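Local coordinates for hypothetical protein (Streptococcus pneumoniae, PDB 2HIY), which is of unknown function and belongs to the DUF1697 family of conserved bacterial proteins, at residues W95-L106 with G137-Y148. Sequence-based numbering, arbitrary orientation.
Sequences WWSRDLARKDFL and GIFWGKFSEESY
G137 enters the pairing against the ring of F105, whose CZ lies 3.5 Å from G137 N and whose CE2 rests against G137 CA. The same G137 CA makes a CA-H...O contact with L106 O at 3.0 Å. I138 and L106 then exchange backbone hydrogen bonds, the first hydrogen-bonded pair of an antiparallel ladder. F139 occupies the other face of the sheet. The edge of F105 points at the middle of the F139 ring in a T-shaped pair, while F139 in turn directs its own edge, through CD1, at the face of W96, 3.6 Å from W96 CD2. The W96 indole receives that edge over its face because a chi1 of -177° swings CG to the far side of the backbone N. Back on the face of L106, W140 receives L106 CD2 at CE3, and its indole nitrogen is held by E129. G141 has no side chain, which lets L100 CD2 and the W95 ring close in on its backbone. Two successive bends in the K142 chain (chi2 70°, chi3 58°) fold it back, and K142 NZ forms a salt bridge with D104 OD2 (2.7 Å), meeting its anti lone pair. K142 NZ also donates to W140 O, which D104 N reaches from the opposite face of the carbonyl. F143 lies beside L100, CD1 to L100 CG 3.6 Å. E145 and R102 form a bidentate salt bridge, R102 NE to E145 OE2 and R102 NH2 to E145 OE1 (2.9 Å). Y148 lies flat against the same guanidinium, a cation-pi stack with R102 CZ 3.9 Å from the ring centroid. A101 and R102 both face K142 in a classic beta bulge, with A101 N bonded to F143 O; it interrupts the regular ladder at the end of the two central strands, 102-108 and 137-142, of a four-stranded antiparallel sheet flanked by 129-133 and 166-170.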
ATOM      1  N   TRP D  95       3.939  23.526 -26.131  1.00 12.21           N
ATOM      2  CA  TRP D  95       3.084  23.129 -25.013  1.00 12.49           C
ATOM      3  C   TRP D  95       3.895  22.605 -23.838  1.00 13.39           C
ATOM      4  O   TRP D  95       3.381  22.497 -22.722  1.00 13.26           O
ATOM      5  CB  TRP D  95       2.045  22.105 -25.475  1.00 13.40           C
ATOM      6  CG  TRP D  95       2.607  20.929 -26.249  1.00 11.83           C
ATOM      7  CD1 TRP D  95       2.621  20.786 -27.611  1.00 12.62           C
ATOM      8  CD2 TRP D  95       3.166  19.729 -25.709  1.00 12.05           C
ATOM      9  NE1 TRP D  95       3.172  19.568 -27.957  1.00 12.57           N
ATOM     10  CE2 TRP D  95       3.513  18.913 -26.804  1.00 12.13           C
ATOM     11  CE3 TRP D  95       3.421  19.261 -24.409  1.00 11.31           C
ATOM     12  CZ2 TRP D  95       4.077  17.639 -26.642  1.00 12.13           C
ATOM     13  CZ3 TRP D  95       3.987  17.994 -24.266  1.00 12.84           C
ATOM     14  CH2 TRP D  95       4.317  17.217 -25.373  1.00 12.69           C
ATOM     15  N   TRP D  96       5.169  22.290 -24.059  1.00 13.60           N
ATOM     16  CA  TRP D  96       5.978  21.722 -22.993  1.00 14.11           C
ATOM     17  C   TRP D  96       6.180  22.693 -21.848  1.00 15.23           C
ATOM     18  O   TRP D  96       6.423  22.270 -20.711  1.00 16.06           O
ATOM     19  CB  TRP D  96       7.321  21.274 -23.570  1.00 14.94           C
ATOM     20  CG  TRP D  96       8.291  20.592 -22.634  1.00 12.88           C
ATOM     21  CD1 TRP D  96       9.474  21.080 -22.210  1.00 16.02           C
ATOM     22  CD2 TRP D  96       8.169  19.263 -22.108  1.00 12.89           C
ATOM     23  NE1 TRP D  96      10.119  20.150 -21.419  1.00 14.77           N
ATOM     24  CE2 TRP D  96       9.327  19.038 -21.318  1.00 12.82           C
ATOM     25  CE3 TRP D  96       7.194  18.261 -22.199  1.00 13.18           C
ATOM     26  CZ2 TRP D  96       9.563  17.820 -20.679  1.00 14.86           C
ATOM     27  CZ3 TRP D  96       7.414  17.070 -21.534  1.00 12.72           C
ATOM     28  CH2 TRP D  96       8.592  16.859 -20.771  1.00 13.74           C
ATOM     29  N   SER D  97       6.094  23.989 -22.103  0.50 15.18           N
ATOM     30  CA  SER D  97       6.253  24.943 -21.012  0.50 15.28           C
ATOM     31  C   SER D  97       4.939  25.311 -20.314  0.50 15.42           C
ATOM     32  O   SER D  97       4.965  25.986 -19.285  0.50 15.64           O
ATOM     33  CB  SER D  97       6.973  26.207 -21.493  0.50 15.36           C
ATOM     34  OG  SER D  97       6.228  26.839 -22.506  0.50 14.66           O
ATOM     35  N   ARG D  98       3.802  24.866 -20.857  1.00 15.22           N
ATOM     36  CA  ARG D  98       2.489  25.234 -20.326  1.00 14.28           C
ATOM     37  C   ARG D  98       2.062  24.359 -19.141  1.00 15.14           C
ATOM     38  O   ARG D  98       2.646  23.296 -18.901  1.00 14.68           O
ATOM     39  CB  ARG D  98       1.428  25.134 -21.419  1.00 15.06           C
ATOM     40  CG  ARG D  98       1.677  26.073 -22.559  1.00 14.82           C
ATOM     41  CD  ARG D  98       0.512  25.985 -23.539  1.00 15.43           C
ATOM     42  NE  ARG D  98       0.864  26.835 -24.669  1.00 16.58           N
ATOM     43  CZ  ARG D  98       0.932  26.425 -25.941  1.00 12.71           C
ATOM     44  NH1 ARG D  98       0.536  25.201 -26.272  1.00 12.50           N
ATOM     45  NH2 ARG D  98       1.358  27.278 -26.859  1.00 15.29           N
ATOM     46  N   ASP D  99       1.011  24.793 -18.447  1.00 16.58           N
ATOM     47  CA  ASP D  99       0.588  24.161 -17.192  1.00 17.95           C
ATOM     48  C   ASP D  99      -0.326  22.960 -17.402  1.00 17.94           C
ATOM     49  O   ASP D  99      -1.454  22.922 -16.909  1.00 19.46           O
ATOM     50  CB  ASP D  99      -0.123  25.223 -16.347  1.00 19.14           C
ATOM     51  CG  ASP D  99      -0.431  24.751 -14.935  1.00 23.55           C
ATOM     52  OD1 ASP D  99       0.303  23.883 -14.402  1.00 27.36           O
ATOM     53  OD2 ASP D  99      -1.417  25.274 -14.368  1.00 27.46           O
ATOM     54  N   LEU D 100       0.174  21.956 -18.118  1.00 15.17           N
ATOM     55  CA  LEU D 100      -0.556  20.705 -18.291  1.00 14.50           C
ATOM     56  C   LEU D 100      -0.502  19.974 -16.974  1.00 14.08           C
ATOM     57  O   LEU D 100       0.457  20.134 -16.199  1.00 14.92           O
ATOM     58  CB  LEU D 100       0.140  19.854 -19.350  1.00 13.45           C
ATOM     59  CG  LEU D 100      -0.228  20.205 -20.794  1.00 13.64           C
ATOM     60  CD1 LEU D 100       0.328  21.559 -21.236  1.00 15.41           C
ATOM     61  CD2 LEU D 100       0.326  19.112 -21.699  1.00 15.94           C
ATOM     62  N   ALA D 101      -1.488  19.118 -16.745  1.00 13.27           N
ATOM     63  CA  ALA D 101      -1.544  18.409 -15.467  1.00 12.57           C
ATOM     64  C   ALA D 101      -0.324  17.550 -15.252  1.00 12.48           C
ATOM     65  O   ALA D 101       0.212  17.491 -14.142  1.00 12.76           O
ATOM     66  CB  ALA D 101      -2.783  17.565 -15.350  1.00 12.93           C
ATOM     67  N   ARG D 102       0.134  16.867 -16.300  1.00 12.78           N
ATOM     68  CA  ARG D 102       1.315  15.991 -16.184  1.00 13.24           C
ATOM     69  C   ARG D 102       2.156  16.110 -17.448  1.00 12.20           C
ATOM     70  O   ARG D 102       1.609  16.081 -18.565  1.00 13.12           O
ATOM     71  CB  ARG D 102       0.897  14.538 -15.973  1.00 14.66           C
ATOM     72  CG  ARG D 102       0.088  14.391 -14.694  1.00 17.93           C
ATOM     73  CD  ARG D 102       0.067  13.013 -14.235  1.00 21.85           C
ATOM     74  NE  ARG D 102      -0.978  12.807 -13.242  1.00 20.69           N
ATOM     75  CZ  ARG D 102      -1.165  11.636 -12.651  1.00 21.80           C
ATOM     76  NH1 ARG D 102      -0.343  10.627 -12.934  1.00 22.82           N
ATOM     77  NH2 ARG D 102      -2.134  11.483 -11.772  1.00 23.16           N
ATOM     78  N   LYS D 103       3.462  16.193 -17.298  1.00 11.81           N
ATOM     79  CA  LYS D 103       4.391  16.224 -18.423  1.00 11.93           C
ATOM     80  C   LYS D 103       5.531  15.283 -18.137  1.00 12.17           C
ATOM     81  O   LYS D 103       6.159  15.417 -17.095  1.00 12.47           O
ATOM     82  CB  LYS D 103       4.908  17.621 -18.668  1.00 12.32           C
ATOM     83  CG  LYS D 103       3.815  18.611 -19.118  1.00 12.58           C
ATOM     84  CD  LYS D 103       4.350  20.013 -19.362  1.00 13.66           C
ATOM     85  CE  LYS D 103       4.763  20.682 -18.044  1.00 15.44           C
ATOM     86  NZ  LYS D 103       5.074  22.137 -18.206  1.00 16.08           N
ATOM     87  N   ASP D 104       5.774  14.353 -19.027  1.00 11.00           N
ATOM     88  CA  ASP D 104       6.845  13.379 -18.879  1.00 12.06           C
ATOM     89  C   ASP D 104       7.724  13.340 -20.104  1.00 12.69           C
ATOM     90  O   ASP D 104       7.248  13.587 -21.219  1.00 13.01           O
ATOM     91  CB  ASP D 104       6.238  12.014 -18.617  1.00 14.06           C
ATOM     92  CG  ASP D 104       5.413  12.021 -17.339  1.00 16.78           C
ATOM     93  OD1 ASP D 104       6.008  12.189 -16.249  1.00 18.28           O
ATOM     94  OD2 ASP D 104       4.163  11.933 -17.403  1.00 17.82           O
ATOM     95  N   PHE D 105       9.002  13.008 -19.893  1.00 12.62           N
ATOM     96  CA  PHE D 105       9.890  12.764 -21.013  1.00 12.01           C
ATOM     97  C   PHE D 105      10.288  11.295 -20.933  1.00 12.58           C
ATOM     98  O   PHE D 105      10.753  10.848 -19.884  1.00 13.37           O
ATOM     99  CB  PHE D 105      11.131  13.644 -20.955  1.00 13.02           C
ATOM    100  CG  PHE D 105      11.886  13.685 -22.260  1.00 11.98           C
ATOM    101  CD1 PHE D 105      11.416  14.454 -23.302  1.00 12.68           C
ATOM    102  CD2 PHE D 105      13.027  12.923 -22.459  1.00 12.12           C
ATOM    103  CE1 PHE D 105      12.092  14.512 -24.501  1.00 11.53           C
ATOM    104  CE2 PHE D 105      13.711  12.980 -23.634  1.00 12.56           C
ATOM    105  CZ  PHE D 105      13.237  13.773 -24.677  1.00 13.19           C
ATOM    106  N   LEU D 106      10.127  10.587 -22.033  1.00 11.92           N
ATOM    107  CA  LEU D 106      10.502   9.173 -22.116  1.00 11.98           C
ATOM    108  C   LEU D 106      11.857   9.104 -22.818  1.00 11.62           C
ATOM    109  O   LEU D 106      11.921   9.188 -24.046  1.00 12.01           O
ATOM    110  CB  LEU D 106       9.452   8.388 -22.921  1.00 12.76           C
ATOM    111  CG  LEU D 106       8.074   8.190 -22.263  1.00 14.17           C
ATOM    112  CD1 LEU D 106       7.336   9.525 -22.103  1.00 15.58           C
ATOM    113  CD2 LEU D 106       7.222   7.284 -23.139  1.00 15.56           C
ATOM    114  N   GLY D 137      14.223  11.366 -26.964  1.00 12.14           N
ATOM    115  CA  GLY D 137      13.100  10.683 -26.370  1.00 12.02           C
ATOM    116  C   GLY D 137      11.814  11.365 -26.765  1.00 11.75           C
ATOM    117  O   GLY D 137      11.779  12.187 -27.676  1.00 12.80           O
ATOM    118  N   ILE D 138      10.771  11.017 -26.019  1.00 11.39           N
ATOM    119  CA  ILE D 138       9.401  11.451 -26.362  1.00 12.01           C
ATOM    120  C   ILE D 138       8.898  12.418 -25.302  1.00 11.41           C
ATOM    121  O   ILE D 138       8.900  12.089 -24.109  1.00 11.71           O
ATOM    122  CB  ILE D 138       8.427  10.248 -26.409  1.00 12.35           C
ATOM    123  CG1 ILE D 138       8.986   9.176 -27.342  1.00 14.59           C
ATOM    124  CG2 ILE D 138       7.032  10.701 -26.881  1.00 13.13           C
ATOM    125  CD1 ILE D 138       8.176   7.882 -27.351  1.00 15.26           C
ATOM    126  N   PHE D 139       8.503  13.634 -25.706  1.00 10.70           N
ATOM    127  CA  PHE D 139       7.760  14.518 -24.819  1.00 10.73           C
ATOM    128  C   PHE D 139       6.307  14.071 -24.793  1.00 10.79           C
ATOM    129  O   PHE D 139       5.721  13.879 -25.856  1.00 11.32           O
ATOM    130  CB  PHE D 139       7.758  15.955 -25.372  1.00 10.98           C
ATOM    131  CG  PHE D 139       9.126  16.559 -25.625  1.00 10.69           C
ATOM    132  CD1 PHE D 139       9.748  17.298 -24.624  1.00 10.27           C
ATOM    133  CD2 PHE D 139       9.760  16.450 -26.880  1.00 10.47           C
ATOM    134  CE1 PHE D 139      10.990  17.906 -24.852  1.00 11.10           C
ATOM    135  CE2 PHE D 139      10.992  17.035 -27.106  1.00 11.88           C
ATOM    136  CZ  PHE D 139      11.600  17.788 -26.087  1.00 12.45           C
ATOM    137  N   TRP D 140       5.695  13.948 -23.619  1.00 11.40           N
ATOM    138  CA  TRP D 140       4.313  13.445 -23.580  1.00 10.57           C
ATOM    139  C   TRP D 140       3.562  14.139 -22.483  1.00 11.38           C
ATOM    140  O   TRP D 140       3.865  13.986 -21.275  1.00 12.17           O
ATOM    141  CB  TRP D 140       4.335  11.936 -23.393  1.00 11.71           C
ATOM    142  CG  TRP D 140       3.106  11.191 -23.758  1.00 11.60           C
ATOM    143  CD1 TRP D 140       1.787  11.601 -23.725  1.00 11.92           C
ATOM    144  CD2 TRP D 140       3.085   9.846 -24.232  1.00 11.11           C
ATOM    145  NE1 TRP D 140       0.941  10.584 -24.152  1.00 11.08           N
ATOM    146  CE2 TRP D 140       1.726   9.495 -24.472  1.00 11.58           C
ATOM    147  CE3 TRP D 140       4.086   8.889 -24.483  1.00 12.01           C
ATOM    148  CZ2 TRP D 140       1.351   8.222 -24.948  1.00 11.58           C
ATOM    149  CZ3 TRP D 140       3.715   7.627 -24.956  1.00 13.02           C
ATOM    150  CH2 TRP D 140       2.355   7.315 -25.186  1.00 11.97           C
ATOM    151  N   GLY D 141       2.600  14.975 -22.880  1.00 10.50           N
ATOM    152  CA  GLY D 141       1.842  15.811 -21.948  1.00 10.55           C
ATOM    153  C   GLY D 141       0.431  15.275 -21.851  1.00 10.89           C
ATOM    154  O   GLY D 141      -0.153  14.842 -22.846  1.00 11.50           O
ATOM    155  N   LYS D 142      -0.095  15.295 -20.634  1.00 11.56           N
ATOM    156  CA  LYS D 142      -1.480  14.925 -20.396  1.00 11.62           C
ATOM    157  C   LYS D 142      -2.178  16.147 -19.790  1.00 11.31           C
ATOM    158  O   LYS D 142      -1.724  16.713 -18.794  1.00 11.88           O
ATOM    159  CB  LYS D 142      -1.545  13.708 -19.441  1.00 12.62           C
ATOM    160  CG  LYS D 142      -1.141  12.344 -20.060  1.00 12.50           C
ATOM    161  CD  LYS D 142       0.334  12.164 -20.390  1.00 12.90           C
ATOM    162  CE  LYS D 142       1.243  12.331 -19.208  1.00 13.72           C
ATOM    163  NZ  LYS D 142       2.646  11.921 -19.577  1.00 16.26           N
ATOM    164  N   PHE D 143      -3.291  16.566 -20.384  1.00 10.91           N
ATOM    165  CA  PHE D 143      -3.831  17.890 -20.062  1.00 10.88           C
ATOM    166  C   PHE D 143      -4.476  17.993 -18.724  1.00 11.82           C
ATOM    167  O   PHE D 143      -4.377  19.059 -18.093  1.00 13.75           O
ATOM    168  CB  PHE D 143      -4.785  18.362 -21.148  1.00 12.04           C
ATOM    169  CG  PHE D 143      -4.098  18.667 -22.434  1.00 11.65           C
ATOM    170  CD1 PHE D 143      -3.355  19.830 -22.555  1.00 13.50           C
ATOM    171  CD2 PHE D 143      -4.176  17.817 -23.520  1.00 12.27           C
ATOM    172  CE1 PHE D 143      -2.685  20.129 -23.749  1.00 14.36           C
ATOM    173  CE2 PHE D 143      -3.508  18.100 -24.738  1.00 13.25           C
ATOM    174  CZ  PHE D 143      -2.758  19.265 -24.828  1.00 12.97           C
ATOM    175  N   SER D 144      -5.129  16.930 -18.255  1.00 11.79           N
ATOM    176  CA  SER D 144      -5.979  17.098 -17.066  1.00 13.04           C
ATOM    177  C   SER D 144      -6.019  15.882 -16.180  1.00 12.87           C
ATOM    178  O   SER D 144      -6.105  14.749 -16.657  1.00 12.80           O
ATOM    179  CB  SER D 144      -7.401  17.420 -17.531  1.00 13.73           C
ATOM    180  OG  SER D 144      -8.277  17.492 -16.410  1.00 16.84           O
ATOM    181  N   GLU D 145      -6.042  16.107 -14.870  1.00 12.90           N
ATOM    182  CA  GLU D 145      -6.254  14.999 -13.955  1.00 13.16           C
ATOM    183  C   GLU D 145      -7.601  14.318 -14.170  1.00 13.87           C
ATOM    184  O   GLU D 145      -7.704  13.096 -13.987  1.00 15.53           O
ATOM    185  CB  GLU D 145      -6.150  15.476 -12.493  1.00 13.55           C
ATOM    186  CG  GLU D 145      -4.727  15.948 -12.090  1.00 14.79           C
ATOM    187  CD  GLU D 145      -3.686  14.838 -11.974  1.00 18.39           C
ATOM    188  OE1 GLU D 145      -4.061  13.655 -11.868  1.00 20.23           O
ATOM    189  OE2 GLU D 145      -2.473  15.143 -11.989  1.00 18.68           O
ATOM    190  N   GLU D 146      -8.621  15.058 -14.574  0.50 13.84           N
ATOM    191  CA  GLU D 146      -9.949  14.452 -14.734  0.50 14.70           C
ATOM    192  C   GLU D 146     -10.066  13.501 -15.931  0.50 13.83           C
ATOM    193  O   GLU D 146     -10.952  12.640 -15.946  0.50 13.70           O
ATOM    194  CB  GLU D 146     -11.028  15.530 -14.806  0.50 14.94           C
ATOM    195  CG  GLU D 146     -12.449  15.027 -15.089  0.50 19.10           C
ATOM    196  CD  GLU D 146     -12.949  15.409 -16.475  0.50 24.05           C
ATOM    197  OE1 GLU D 146     -12.301  15.032 -17.478  0.50 27.68           O
ATOM    198  OE2 GLU D 146     -13.997  16.088 -16.563  0.50 26.95           O
ATOM    199  N   SER D 147      -9.174  13.639 -16.917  1.00 13.10           N
ATOM    200  CA  SER D 147      -9.188  12.781 -18.084  1.00 13.04           C
ATOM    201  C   SER D 147      -7.979  11.859 -18.120  1.00 12.42           C
ATOM    202  O   SER D 147      -7.857  11.067 -19.060  1.00 12.49           O
ATOM    203  CB  SER D 147      -9.197  13.658 -19.331  1.00 13.57           C
ATOM    204  OG  SER D 147      -8.003  14.434 -19.302  1.00 12.62           O
ATOM    205  N   TYR D 148      -7.101  11.942 -17.135  1.00 12.11           N
ATOM    206  CA  TYR D 148      -5.847  11.219 -17.190  1.00 11.92           C
ATOM    207  C   TYR D 148      -6.040   9.699 -17.346  1.00 12.34           C
ATOM    208  O   TYR D 148      -5.298   9.040 -18.104  1.00 11.52           O
ATOM    209  CB  TYR D 148      -4.993  11.540 -15.946  1.00 12.41           C
ATOM    210  CG  TYR D 148      -3.727  10.755 -15.893  1.00 11.74           C
ATOM    211  CD1 TYR D 148      -2.634  11.173 -16.622  1.00 13.69           C
ATOM    212  CD2 TYR D 148      -3.634   9.545 -15.181  1.00 13.54           C
ATOM    213  CE1 TYR D 148      -1.449  10.425 -16.632  1.00 14.94           C
ATOM    214  CE2 TYR D 148      -2.452   8.807 -15.187  1.00 14.14           C
ATOM    215  CZ  TYR D 148      -1.369   9.259 -15.921  1.00 14.64           C
ATOM    216  OH  TYR D 148      -0.182   8.521 -15.953  1.00 16.24           O
TER
HETATM  217  O   HOH W   1      -1.533  17.597 -11.908  1.00 17.69           O
HETATM  218  O   HOH W   2       1.917   9.288 -14.617  1.00 44.45           O